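Local coordinates for cobalamin biosynthesis protein CobN (Mycobacterium tuberculosis, PDB 7C6O) that probably catalyses, as the large subunit of cobaltochelatase, the ATP-dependent insertion of cobalt into the corrin ring during cobalamin biosynthesis, at residues A899-L904 / I934-R939; G875-S880 / L929-I934; A1055-N1060 / Q1076-M1081. All blocks are in the same frame, centred on the assembly; numbering follows the deposited sequence.

Contact 1 (A899-L904 / I934-R939)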
ATOM      1  N   ALA A 899      -3.158  -6.786 -15.490  1.00 17.22           N
ATOM      2  CA  ALA A 899      -3.478  -7.798 -16.490  1.00 17.20           C
ATOM      3  C   ALA A 899      -4.474  -7.270 -17.514  1.00 16.68           C
ATOM      4  O   ALA A 899      -4.395  -7.614 -18.699  1.00 18.27           O
ATOM      5  CB  ALA A 899      -4.022  -9.050 -15.806  1.00 16.63           C
ATOM      6  N   GLU A 900      -5.420  -6.433 -17.079  1.00 14.83           N
ATOM      7  CA  GLU A 900      -6.397  -5.891 -18.017  1.00 14.76           C
ATOM      8  C   GLU A 900      -5.725  -5.009 -19.061  1.00 14.76           C
ATOM      9  O   GLU A 900      -6.050  -5.088 -20.251  1.00 13.83           O
ATOM     10  CB  GLU A 900      -7.479  -5.106 -17.272  1.00 15.06           C
ATOM     11  CG  GLU A 900      -8.603  -4.625 -18.184  1.00 13.46           C
ATOM     12  CD  GLU A 900      -9.651  -3.801 -17.456  1.00 13.75           C
ATOM     13  OE1 GLU A 900      -9.450  -3.491 -16.266  1.00 15.02           O
ATOM     14  OE2 GLU A 900     -10.678  -3.458 -18.082  1.00 17.33           O
ATOM     15  N   VAL A 901      -4.784  -4.163 -18.634  1.00 16.79           N
ATOM     16  CA  VAL A 901      -4.036  -3.340 -19.581  1.00 14.72           C
ATOM     17  C   VAL A 901      -3.302  -4.223 -20.585  1.00 15.53           C
ATOM     18  O   VAL A 901      -3.377  -4.009 -21.799  1.00 14.54           O
ATOM     19  CB  VAL A 901      -3.060  -2.412 -18.835  1.00 15.31           C
ATOM     20  CG1 VAL A 901      -2.208  -1.636 -19.828  1.00 12.81           C
ATOM     21  CG2 VAL A 901      -3.819  -1.461 -17.917  1.00 13.85           C
ATOM     22  N   LEU A 902      -2.583  -5.229 -20.085  1.00 17.09           N
ATOM     23  CA  LEU A 902      -1.857  -6.139 -20.966  1.00 19.45           C
ATOM     24  C   LEU A 902      -2.804  -6.864 -21.916  1.00 20.20           C
ATOM     25  O   LEU A 902      -2.504  -7.016 -23.106  1.00 18.53           O
ATOM     26  CB  LEU A 902      -1.056  -7.139 -20.131  1.00 15.74           C
ATOM     27  CG  LEU A 902       0.087  -6.542 -19.305  1.00 15.77           C
ATOM     28  CD1 LEU A 902       0.763  -7.600 -18.443  1.00 17.35           C
ATOM     29  CD2 LEU A 902       1.102  -5.870 -20.214  1.00 16.25           C
ATOM     30  N   ALA A 903      -3.958  -7.309 -21.411  1.00 19.93           N
ATOM     31  CA  ALA A 903      -4.905  -8.033 -22.255  1.00 18.15           C
ATOM     32  C   ALA A 903      -5.456  -7.143 -23.363  1.00 18.21           C
ATOM     33  O   ALA A 903      -5.614  -7.590 -24.506  1.00 19.17           O
ATOM     34  CB  ALA A 903      -6.043  -8.599 -21.405  1.00 14.37           C
ATOM     35  N   LEU A 904      -5.761  -5.883 -23.047  1.00 15.33           N
ATOM     36  CA  LEU A 904      -6.268  -4.974 -24.071  1.00 14.33           C
ATOM     37  C   LEU A 904      -5.229  -4.739 -25.160  1.00 16.35           C
ATOM     38  O   LEU A 904      -5.562  -4.708 -26.354  1.00 18.87           O
ATOM     39  CB  LEU A 904      -6.693  -3.650 -23.433  1.00 15.74           C
ATOM     40  CG  LEU A 904      -7.948  -3.701 -22.561  1.00 16.28           C
ATOM     41  CD1 LEU A 904      -8.069  -2.443 -21.713  1.00 14.15           C
ATOM     42  CD2 LEU A 904      -9.183  -3.886 -23.431  1.00 17.95           C
ATOM     43  N   ILE A 934      -6.257  -2.822 -28.568  1.00 21.16           N
ATOM     44  CA  ILE A 934      -6.927  -1.617 -28.099  1.00 16.89           C
ATOM     45  C   ILE A 934      -5.903  -0.735 -27.399  1.00 14.49           C
ATOM     46  O   ILE A 934      -5.126  -1.214 -26.566  1.00 17.89           O
ATOM     47  CB  ILE A 934      -8.093  -1.967 -27.157  1.00 18.49           C
ATOM     48  CG1 ILE A 934      -9.018  -3.010 -27.799  1.00 19.20           C
ATOM     49  CG2 ILE A 934      -8.868  -0.714 -26.778  1.00 15.23           C
ATOM     50  CD1 ILE A 934      -9.734  -2.531 -29.051  1.00 17.29           C
ATOM     51  N   ASP A 935      -5.894   0.551 -27.740  1.00 16.66           N
ATOM     52  CA  ASP A 935      -5.007   1.492 -27.071  1.00 17.68           C
ATOM     53  C   ASP A 935      -5.446   1.681 -25.623  1.00 17.65           C
ATOM     54  O   ASP A 935      -6.632   1.592 -25.293  1.00 17.60           O
ATOM     55  CB  ASP A 935      -5.000   2.834 -27.807  1.00 16.06           C
ATOM     56  CG  ASP A 935      -3.690   3.590 -27.645  1.00 18.05           C
ATOM     57  OD1 ASP A 935      -2.814   3.136 -26.881  1.00 18.14           O
ATOM     58  OD2 ASP A 935      -3.533   4.644 -28.296  1.00 20.02           O
ATOM     59  N   VAL A 936      -4.476   1.922 -24.746  1.00 18.52           N
ATOM     60  CA  VAL A 936      -4.751   2.108 -23.325  1.00 16.02           C
ATOM     61  C   VAL A 936      -3.966   3.309 -22.820  1.00 17.11           C
ATOM     62  O   VAL A 936      -2.752   3.398 -23.031  1.00 18.41           O
ATOM     63  CB  VAL A 936      -4.400   0.859 -22.491  1.00 16.96           C
ATOM     64  CG1 VAL A 936      -4.726   1.103 -21.021  1.00 15.59           C
ATOM     65  CG2 VAL A 936      -5.138  -0.366 -23.001  1.00 16.47           C
ATOM     66  N   THR A 937      -4.659   4.231 -22.158  1.00 15.38           N
ATOM     67  CA  THR A 937      -4.034   5.288 -21.373  1.00 17.14           C
ATOM     68  C   THR A 937      -4.237   4.962 -19.902  1.00 16.14           C
ATOM     69  O   THR A 937      -5.366   4.702 -19.472  1.00 17.31           O
ATOM     70  CB  THR A 937      -4.625   6.662 -21.705  1.00 20.67           C
ATOM     71  OG1 THR A 937      -4.270   7.024 -23.045  1.00 21.48           O
ATOM     72  CG2 THR A 937      -4.092   7.717 -20.749  1.00 20.16           C
ATOM     73  N   VAL A 938      -3.148   4.958 -19.141  1.00 13.43           N
ATOM     74  CA  VAL A 938      -3.154   4.512 -17.751  1.00 14.18           C
ATOM     75  C   VAL A 938      -2.858   5.703 -16.857  1.00 14.29           C
ATOM     76  O   VAL A 938      -1.826   6.367 -17.015  1.00 14.23           O
ATOM     77  CB  VAL A 938      -2.131   3.392 -17.509  1.00 15.94           C
ATOM     78  CG1 VAL A 938      -2.122   2.993 -16.039  1.00 15.31           C
ATOM     79  CG2 VAL A 938      -2.433   2.193 -18.391  1.00 18.47           C
ATOM     80  N   ARG A 939      -3.753   5.966 -15.908  1.00 11.81           N
ATOM     81  CA  ARG A 939      -3.474   6.877 -14.804  1.00 13.46           C
ATOM     82  C   ARG A 939      -3.121   6.036 -13.583  1.00 15.58           C
ATOM     83  O   ARG A 939      -3.984   5.357 -13.018  1.00 15.81           O
ATOM     84  CB  ARG A 939      -4.666   7.791 -14.520  1.00 13.36           C
ATOM     85  CG  ARG A 939      -4.523   8.606 -13.238  1.00 13.63           C
ATOM     86  CD  ARG A 939      -3.231   9.430 -13.207  1.00 15.59           C
ATOM     87  NE  ARG A 939      -3.100  10.159 -11.946  1.00 16.28           N
ATOM     88  CZ  ARG A 939      -3.707  11.313 -11.685  1.00 14.19           C
ATOM     89  NH1 ARG A 939      -4.475  11.883 -12.604  1.00 13.24           N
ATOM     90  NH2 ARG A 939      -3.541  11.903 -10.507  1.00 13.85           N
TER
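V901 and L904 of helix 896-905 meet V936 and V938 of strand 935-940, one valine being shared by both helix residues. V936 splits its two methyls between them. CG1, anti to the backbone N (chi1 -179°), meets V901, and CG2 turns to L904. V901 likewise presents both branches. Its CG1 lies 3.9 Å from V936 CG1, and its CG2 lies 3.9 Å from V938 CG2. V901 runs obliquely across both strand valines, so its two methyls sit over the step from one inward-facing strand residue to the next. L904 approaches differently. Its side chain crosses V936 at about a right angle, and the touching atoms are at its base and on one branch. CB is 3.7 Å from V936 CG2, and CD1 is 3.8 Å from the same methyl.

The helix and strand segments run close to antiparallel, at 153°, with their axes 8.4 Å apart. This is a helix packed on the face of a mixed beta sheet, here against strand 935-940. L883 of the adjacent strand 880-885 also touches V901, and L955 of helix 949-963 packs on it too. D935, at the start of the strand, forms a salt bridge with R994.

One polar link closes the end at L904 and I934. I934 N donates to L904 O at 3.0 Å, with the donor nitrogen above the carbonyl plane rather than on a lone pair. R931 NH1 also bonds this carbonyl, so two donors grip one oxygen near the helix C-terminus. The valine and leucine contacts are apolar and buried, and the single cross-segment hydrogen bond, at the helix end, satisfies the buried I934 N.

Contact 2 (G875-S880 / L929-I934)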
ATOM      1  N   GLY A 875     -21.588  -0.889 -31.603  1.00 31.85           N
ATOM      2  CA  GLY A 875     -21.351  -1.597 -32.846  1.00 32.08           C
ATOM      3  C   GLY A 875     -19.941  -1.498 -33.380  1.00 34.05           C
ATOM      4  O   GLY A 875     -19.723  -1.724 -34.572  1.00 37.25           O
ATOM      5  N   ARG A 876     -18.973  -1.166 -32.529  1.00 30.89           N
ATOM      6  CA  ARG A 876     -17.585  -1.043 -32.952  1.00 30.19           C
ATOM      7  C   ARG A 876     -16.696  -1.122 -31.722  1.00 26.63           C
ATOM      8  O   ARG A 876     -17.153  -0.928 -30.593  1.00 24.32           O
ATOM      9  CB  ARG A 876     -17.340   0.265 -33.710  1.00 37.44           C
ATOM     10  CG  ARG A 876     -17.844   1.501 -32.982  1.00 45.35           C
ATOM     11  CD  ARG A 876     -16.932   2.691 -33.229  1.00 53.52           C
ATOM     12  NE  ARG A 876     -16.764   2.970 -34.651  1.00 60.26           N
ATOM     13  CZ  ARG A 876     -15.811   3.750 -35.150  1.00 64.90           C
ATOM     14  NH1 ARG A 876     -14.932   4.326 -34.339  1.00 65.45           N
ATOM     15  NH2 ARG A 876     -15.730   3.950 -36.459  1.00 66.43           N
ATOM     16  N   TRP A 877     -15.418  -1.413 -31.954  1.00 26.04           N
ATOM     17  CA  TRP A 877     -14.463  -1.458 -30.861  1.00 26.71           C
ATOM     18  C   TRP A 877     -14.146  -0.045 -30.376  1.00 26.40           C
ATOM     19  O   TRP A 877     -14.125   0.902 -31.168  1.00 26.93           O
ATOM     20  CB  TRP A 877     -13.168  -2.141 -31.295  1.00 28.53           C
ATOM     21  CG  TRP A 877     -13.344  -3.507 -31.867  1.00 29.46           C
ATOM     22  CD1 TRP A 877     -13.254  -3.863 -33.181  1.00 29.52           C
ATOM     23  CD2 TRP A 877     -13.628  -4.709 -31.143  1.00 28.99           C
ATOM     24  NE1 TRP A 877     -13.469  -5.212 -33.321  1.00 28.81           N
ATOM     25  CE2 TRP A 877     -13.701  -5.755 -32.084  1.00 28.87           C
ATOM     26  CE3 TRP A 877     -13.832  -5.003 -29.791  1.00 30.80           C
ATOM     27  CZ2 TRP A 877     -13.970  -7.071 -31.718  1.00 28.88           C
ATOM     28  CZ3 TRP A 877     -14.098  -6.310 -29.430  1.00 31.39           C
ATOM     29  CH2 TRP A 877     -14.164  -7.329 -30.389  1.00 29.93           C
ATOM     30  N   PRO A 878     -13.889   0.126 -29.081  1.00 21.66           N
ATOM     31  CA  PRO A 878     -13.371   1.413 -28.610  1.00 19.71           C
ATOM     32  C   PRO A 878     -11.935   1.602 -29.077  1.00 20.28           C
ATOM     33  O   PRO A 878     -11.124   0.675 -29.031  1.00 22.77           O
ATOM     34  CB  PRO A 878     -13.459   1.296 -27.084  1.00 21.51           C
ATOM     35  CG  PRO A 878     -13.303  -0.166 -26.829  1.00 19.92           C
ATOM     36  CD  PRO A 878     -13.970  -0.868 -27.994  1.00 18.52           C
ATOM     37  N   ARG A 879     -11.632   2.812 -29.549  1.00 19.59           N
ATOM     38  CA  ARG A 879     -10.283   3.089 -30.035  1.00 20.19           C
ATOM     39  C   ARG A 879      -9.272   3.098 -28.897  1.00 21.45           C
ATOM     40  O   ARG A 879      -8.116   2.699 -29.092  1.00 18.47           O
ATOM     41  CB  ARG A 879     -10.255   4.424 -30.779  1.00 24.95           C
ATOM     42  CG  ARG A 879     -10.642   5.615 -29.917  0.43 30.03           C
ATOM     43  CD  ARG A 879     -10.812   6.890 -30.727  0.93 35.58           C
ATOM     44  NE  ARG A 879     -11.413   7.950 -29.921  0.78 37.58           N
ATOM     45  CZ  ARG A 879     -12.720   8.069 -29.704  0.48 38.98           C
ATOM     46  NH1 ARG A 879     -13.563   7.193 -30.233  0.29 39.62           N
ATOM     47  NH2 ARG A 879     -13.187   9.061 -28.957  1.00 39.87           N
ATOM     48  N   SER A 880      -9.687   3.533 -27.710  1.00 19.31           N
ATOM     49  CA  SER A 880      -8.791   3.643 -26.571  1.00 20.03           C
ATOM     50  C   SER A 880      -9.589   3.526 -25.283  1.00 17.40           C
ATOM     51  O   SER A 880     -10.710   4.035 -25.185  1.00 15.68           O
ATOM     52  CB  SER A 880      -8.017   4.967 -26.592  1.00 22.19           C
ATOM     53  OG  SER A 880      -7.186   5.081 -25.451  1.00 23.79           O
ATOM     54  N   LEU A 929      -5.588 -13.099 -31.116  1.00 35.08           N
ATOM     55  CA  LEU A 929      -6.361 -12.092 -30.396  1.00 32.07           C
ATOM     56  C   LEU A 929      -7.791 -12.004 -30.914  1.00 34.27           C
ATOM     57  O   LEU A 929      -8.716 -11.741 -30.135  1.00 34.26           O
ATOM     58  CB  LEU A 929      -5.659 -10.737 -30.506  1.00 30.09           C
ATOM     59  CG  LEU A 929      -5.960  -9.658 -29.466  1.00 29.63           C
ATOM     60  CD1 LEU A 929      -5.716 -10.186 -28.062  1.00 27.71           C
ATOM     61  CD2 LEU A 929      -5.101  -8.431 -29.732  1.00 28.26           C
ATOM     62  N   GLY A 930      -7.996 -12.229 -32.211  1.00 31.73           N
ATOM     63  CA  GLY A 930      -9.327 -12.179 -32.785  1.00 30.76           C
ATOM     64  C   GLY A 930      -9.958 -10.809 -32.819  1.00 29.85           C
ATOM     65  O   GLY A 930     -11.151 -10.697 -33.117  1.00 30.23           O
ATOM     66  N   ARG A 931      -9.191  -9.764 -32.532  1.00 27.33           N
ATOM     67  CA  ARG A 931      -9.709  -8.409 -32.428  1.00 25.98           C
ATOM     68  C   ARG A 931      -8.528  -7.451 -32.472  1.00 25.40           C
ATOM     69  O   ARG A 931      -7.380  -7.877 -32.298  1.00 24.69           O
ATOM     70  CB  ARG A 931     -10.509  -8.224 -31.131  1.00 26.99           C
ATOM     71  CG  ARG A 931      -9.703  -8.517 -29.886  1.00 28.07           C
ATOM     72  CD  ARG A 931     -10.049  -7.550 -28.781  1.00 25.96           C
ATOM     73  NE  ARG A 931      -9.423  -7.927 -27.519  1.00 26.30           N
ATOM     74  CZ  ARG A 931      -8.291  -7.409 -27.055  1.00 23.49           C
ATOM     75  NH1 ARG A 931      -7.646  -6.479 -27.747  1.00 22.19           N
ATOM     76  NH2 ARG A 931      -7.806  -7.820 -25.892  1.00 22.74           N
ATOM     77  N   PRO A 932      -8.768  -6.162 -32.714  1.00 24.75           N
ATOM     78  CA  PRO A 932      -7.651  -5.213 -32.737  1.00 24.08           C
ATOM     79  C   PRO A 932      -7.024  -5.056 -31.363  1.00 25.14           C
ATOM     80  O   PRO A 932      -7.677  -5.223 -30.330  1.00 24.25           O
ATOM     81  CB  PRO A 932      -8.301  -3.900 -33.194  1.00 24.25           C
ATOM     82  CG  PRO A 932      -9.588  -4.294 -33.822  1.00 25.81           C
ATOM     83  CD  PRO A 932     -10.038  -5.520 -33.099  1.00 26.53           C
ATOM     84  N   ARG A 933      -5.732  -4.740 -31.364  1.00 22.81           N
ATOM     85  CA  ARG A 933      -5.098  -4.245 -30.152  1.00 23.06           C
ATOM     86  C   ARG A 933      -5.725  -2.909 -29.781  1.00 22.42           C
ATOM     87  O   ARG A 933      -5.748  -1.978 -30.594  1.00 23.85           O
ATOM     88  CB  ARG A 933      -3.590  -4.093 -30.356  1.00 19.39           C
ATOM     89  CG  ARG A 933      -2.889  -5.360 -30.814  1.00 19.43           C
ATOM     90  CD  ARG A 933      -1.376  -5.219 -30.743  1.00 23.29           C
ATOM     91  NE  ARG A 933      -0.703  -6.299 -31.457  1.00 26.43           N
ATOM     92  CZ  ARG A 933      -0.476  -7.507 -30.951  1.00 28.13           C
ATOM     93  NH1 ARG A 933      -0.866  -7.796 -29.715  1.00 28.06           N
ATOM     94  NH2 ARG A 933       0.139  -8.428 -31.680  1.00 29.47           N
ATOM     95  N   ILE A 934      -6.257  -2.822 -28.568  1.00 21.16           N
ATOM     96  CA  ILE A 934      -6.927  -1.617 -28.099  1.00 16.89           C
ATOM     97  C   ILE A 934      -5.903  -0.735 -27.399  1.00 14.49           C
ATOM     98  O   ILE A 934      -5.126  -1.214 -26.566  1.00 17.89           O
ATOM     99  CB  ILE A 934      -8.093  -1.967 -27.157  1.00 18.49           C
ATOM    100  CG1 ILE A 934      -9.018  -3.010 -27.799  1.00 19.20           C
ATOM    101  CG2 ILE A 934      -8.868  -0.714 -26.778  1.00 15.23           C
ATOM    102  CD1 ILE A 934      -9.734  -2.531 -29.051  1.00 17.29           C
TER
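W877 lays one face of its indole against R931 and P932, and both touch it through aliphatic carbons. P932 CD stands over the five-membered ring, 3.6 Å from its centroid and 19° off the normal. R931 CB stands over the six-membered ring, 4.0 Å from its centroid. Both are CH-pi contacts, and the two carbons share the same side of the indole. W877 NE1 comes within 3.5 Å of P932 CD. I934 adds a second patch. Its CG2 and CD1 both come up to P878 O, CG2 at 3.5 Å, and CD1 also reaches W877 CB at 4.1 Å. No hydrogen bond joins the two segments.

The segments are the loops that lead into two neighbouring parallel strands of the mixed sheet, 880-885 and 935-940. Their touching parts run in nearly the same direction, 22° apart. Each loop follows a helix, and each begins with a glycine of positive phi, G875 and G930. The contact is thus loop packing at the end of the sheet where these strands begin.

Further out, the R931 side chain turns away from the indole after CB. CG sits between the backbone N and the carbonyl carbon (chi1 58°), and the chain bends again at chi2. The guanidinium ends at backbone carbonyls. NH1 gives a hydrogen bond to P932 O at 2.9 Å, almost in the guanidinium plane, and NH2 bonds A903 O. These carbonyls hold the guanidinium in place and probably keep R931 CB set over the indole. R871 makes a cation-pi contact with W877. L867 of helix 853-874 touches W877, P878 and R931, while Y973 of helix 973-985 packs on W877, P932 and I934.

Contact 3 (A1055-N1060 / Q1076-M1081)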
ATOM      1  N   ALA A1055     -12.119   6.551 -25.393  1.00 17.37           N
ATOM      2  CA  ALA A1055     -13.511   6.245 -25.697  1.00 17.81           C
ATOM      3  C   ALA A1055     -14.269   5.724 -24.485  1.00 19.34           C
ATOM      4  O   ALA A1055     -15.480   5.960 -24.372  1.00 18.65           O
ATOM      5  CB  ALA A1055     -13.588   5.219 -26.833  1.00 18.18           C
ATOM      6  N   VAL A1056     -13.587   5.017 -23.585  1.00 17.71           N
ATOM      7  CA  VAL A1056     -14.179   4.498 -22.355  1.00 17.29           C
ATOM      8  C   VAL A1056     -13.255   4.851 -21.201  1.00 16.37           C
ATOM      9  O   VAL A1056     -12.078   4.470 -21.212  1.00 16.03           O
ATOM     10  CB  VAL A1056     -14.381   2.974 -22.392  1.00 23.56           C
ATOM     11  CG1 VAL A1056     -15.429   2.562 -21.372  1.00 27.85           C
ATOM     12  CG2 VAL A1056     -14.733   2.495 -23.777  1.00 26.94           C
ATOM     13  N   ALA A1057     -13.786   5.543 -20.198  1.00 13.75           N
ATOM     14  CA  ALA A1057     -13.068   5.762 -18.948  1.00 17.43           C
ATOM     15  C   ALA A1057     -13.503   4.692 -17.954  1.00 16.51           C
ATOM     16  O   ALA A1057     -14.682   4.619 -17.593  1.00 14.81           O
ATOM     17  CB  ALA A1057     -13.334   7.163 -18.400  1.00 17.15           C
ATOM     18  N   ALA A1058     -12.562   3.859 -17.519  1.00 15.68           N
ATOM     19  CA  ALA A1058     -12.887   2.691 -16.717  1.00 15.69           C
ATOM     20  C   ALA A1058     -12.223   2.761 -15.348  1.00 15.31           C
ATOM     21  O   ALA A1058     -11.114   3.279 -15.198  1.00 14.72           O
ATOM     22  CB  ALA A1058     -12.464   1.398 -17.429  1.00 14.83           C
ATOM     23  N   LYS A1059     -12.928   2.233 -14.352  1.00 14.51           N
ATOM     24  CA  LYS A1059     -12.396   2.021 -13.015  1.00 12.25           C
ATOM     25  C   LYS A1059     -12.962   0.711 -12.498  1.00 11.17           C
ATOM     26  O   LYS A1059     -14.135   0.407 -12.727  1.00 11.66           O
ATOM     27  CB  LYS A1059     -12.759   3.164 -12.056  1.00 12.16           C
ATOM     28  CG  LYS A1059     -12.208   2.982 -10.644  1.00 14.13           C
ATOM     29  CD  LYS A1059     -10.688   3.021 -10.650  1.00 13.02           C
ATOM     30  CE  LYS A1059     -10.100   2.739  -9.272  1.00 15.50           C
ATOM     31  NZ  LYS A1059     -10.099   1.289  -8.906  1.00 15.39           N
ATOM     32  N   ASN A1060     -12.136  -0.069 -11.816  1.00  8.94           N
ATOM     33  CA  ASN A1060     -12.568  -1.365 -11.320  1.00 11.58           C
ATOM     34  C   ASN A1060     -12.856  -1.297  -9.826  1.00 14.64           C
ATOM     35  O   ASN A1060     -12.138  -0.633  -9.073  1.00 16.28           O
ATOM     36  CB  ASN A1060     -11.518  -2.433 -11.622  1.00 13.99           C
ATOM     37  CG  ASN A1060     -11.345  -2.663 -13.113  1.00 14.37           C
ATOM     38  OD1 ASN A1060     -12.306  -2.565 -13.880  1.00 14.72           O
ATOM     39  ND2 ASN A1060     -10.122  -2.958 -13.532  1.00 13.53           N
ATOM     40  N   GLN A1076     -12.533  11.163  -7.813  1.00 10.29           N
ATOM     41  CA  GLN A1076     -11.333  11.920  -8.161  1.00 11.98           C
ATOM     42  C   GLN A1076     -10.659  11.350  -9.402  1.00 13.60           C
ATOM     43  O   GLN A1076     -10.352  12.084 -10.350  1.00 17.02           O
ATOM     44  CB  GLN A1076     -10.351  11.923  -6.992  1.00 13.71           C
ATOM     45  CG  GLN A1076     -10.726  12.834  -5.849  1.00 18.78           C
ATOM     46  CD  GLN A1076      -9.525  13.167  -4.991  1.00 21.77           C
ATOM     47  OE1 GLN A1076      -8.729  14.039  -5.335  1.00 20.73           O
ATOM     48  NE2 GLN A1076      -9.381  12.465  -3.872  1.00 23.34           N
ATOM     49  N   TYR A1077     -10.414  10.040  -9.410  1.00 12.74           N
ATOM     50  CA  TYR A1077      -9.705   9.409 -10.521  1.00 12.67           C
ATOM     51  C   TYR A1077     -10.644   9.106 -11.683  1.00 12.53           C
ATOM     52  O   TYR A1077     -10.400   9.525 -12.821  1.00 11.42           O
ATOM     53  CB  TYR A1077      -9.017   8.129 -10.042  1.00 13.15           C
ATOM     54  CG  TYR A1077      -7.753   8.379  -9.257  1.00 15.12           C
ATOM     55  CD1 TYR A1077      -7.801   8.666  -7.898  1.00 15.48           C
ATOM     56  CD2 TYR A1077      -6.510   8.331  -9.876  1.00 17.94           C
ATOM     57  CE1 TYR A1077      -6.645   8.899  -7.177  1.00 17.92           C
ATOM     58  CE2 TYR A1077      -5.351   8.562  -9.163  1.00 16.98           C
ATOM     59  CZ  TYR A1077      -5.425   8.844  -7.815  1.00 19.91           C
ATOM     60  OH  TYR A1077      -4.275   9.071  -7.103  1.00 25.22           O
ATOM     61  N   HIS A1078     -11.719   8.367 -11.412  1.00 13.96           N
ATOM     62  CA  HIS A1078     -12.639   7.964 -12.471  1.00 13.89           C
ATOM     63  C   HIS A1078     -13.414   9.163 -13.002  1.00 15.02           C
ATOM     64  O   HIS A1078     -13.405   9.444 -14.205  1.00 13.86           O
ATOM     65  CB  HIS A1078     -13.592   6.891 -11.941  1.00 13.03           C
ATOM     66  CG  HIS A1078     -14.372   6.186 -13.003  1.00 13.30           C
ATOM     67  ND1 HIS A1078     -15.615   5.637 -12.767  1.00 13.88           N
ATOM     68  CD2 HIS A1078     -14.077   5.910 -14.296  1.00 14.96           C
ATOM     69  CE1 HIS A1078     -16.057   5.064 -13.872  1.00 14.67           C
ATOM     70  NE2 HIS A1078     -15.142   5.214 -14.814  1.00 14.61           N
ATOM     71  N   GLY A1079     -14.094   9.885 -12.111  1.00 11.77           N
ATOM     72  CA  GLY A1079     -14.806  11.077 -12.538  1.00 14.09           C
ATOM     73  C   GLY A1079     -13.877  12.142 -13.088  1.00 15.00           C
ATOM     74  O   GLY A1079     -14.220  12.846 -14.039  1.00 13.87           O
ATOM     75  N   GLY A1080     -12.686  12.268 -12.500  1.00 13.96           N
ATOM     76  CA  GLY A1080     -11.719  13.227 -13.012  1.00 14.76           C
ATOM     77  C   GLY A1080     -11.297  12.931 -14.438  1.00 15.35           C
ATOM     78  O   GLY A1080     -11.153  13.845 -15.255  1.00 15.34           O
ATOM     79  N   MET A1081     -11.094  11.651 -14.758  1.00 12.65           N
ATOM     80  CA  MET A1081     -10.779  11.289 -16.136  1.00 16.76           C
ATOM     81  C   MET A1081     -11.934  11.634 -17.070  1.00 16.90           C
ATOM     82  O   MET A1081     -11.719  12.197 -18.149  1.00 14.82           O
ATOM     83  CB  MET A1081     -10.435   9.803 -16.229  1.00 13.69           C
ATOM     84  CG  MET A1081     -10.160   9.326 -17.648  1.00 15.13           C
ATOM     85  SD  MET A1081      -9.592   7.616 -17.727  1.00 15.27           S
ATOM     86  CE  MET A1081      -7.908   7.781 -17.133  1.00 16.49           C
TER
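A1057 and K1059 of strand 1056-1061 face H1078 and M1081 of helix 1072-1089, which runs back almost exactly antiparallel to the strand. The segment axes run at 173° and approach to 8.1 Å. A wider pi-type turn occupies 1076-1079 of the helix. The nearest alpha carbons pair A1057 with M1081 and K1059 with H1078.

H1078 is the main side chain of the contact. Its CG lies anti to the backbone N (chi1 -167°), which sends the imidazole across to the strand. NE2 then donates to A1057 O at 2.9 Å. The oxygen lies in the ring plane, 1° out of it, but the donor stands well above the carbonyl plane and is not on a lone pair. ND1 is hydrogen-bonded to Y1153 OH, so both ring nitrogens have partners and the rotation of the ring is fixed. K1059 CB lies over one face of the imidazole, 3.8 Å from the centroid, in a CH-pi contact.

Strand 1056-1061, helix 1072-1089 and strand 1094-1099 form a beta-alpha-beta unit with parallel strands, and this contact packs its helix on its first strand. I1097 of the second strand also touches H1078.

Beyond CB, K1059 bends at chi2 and chi4 and leaves the helix. NZ bonds N1060 O of its own strand at 2.8 Å, in the carbonyl plane. The lysine also makes a cation-pi contact with W886, and Y1077 meets that indole edge-to-face. At the other end of the contact M1081 reaches out from the helix so that its SD lies 3.8 Å from A1057 CB.

Contacts 1 and 3 pack helices on strands of one mixed sheet, and contact 2 joins the loops that lead into two of its strands. Strands 935-940, 880-885 and 1056-1061 are parallel neighbours there. Contacts 1 and 2 share I934, and their centres are about 12 Å apart. A903 O and R931 NH2, 2.6 Å apart, tie the helix of contact 1 to the loop of contact 2. Contact 3 is about 13 Å from contact 1, centre to centre, and E900 OE1 to N1060 ND2 at 2.9 Å joins them. Contacts 2 and 3 are about 19 Å apart between centres, yet S880 O and A1055 N pair at 2.9 Å. The sodium ion is bound by D125 and S127, outside these segments.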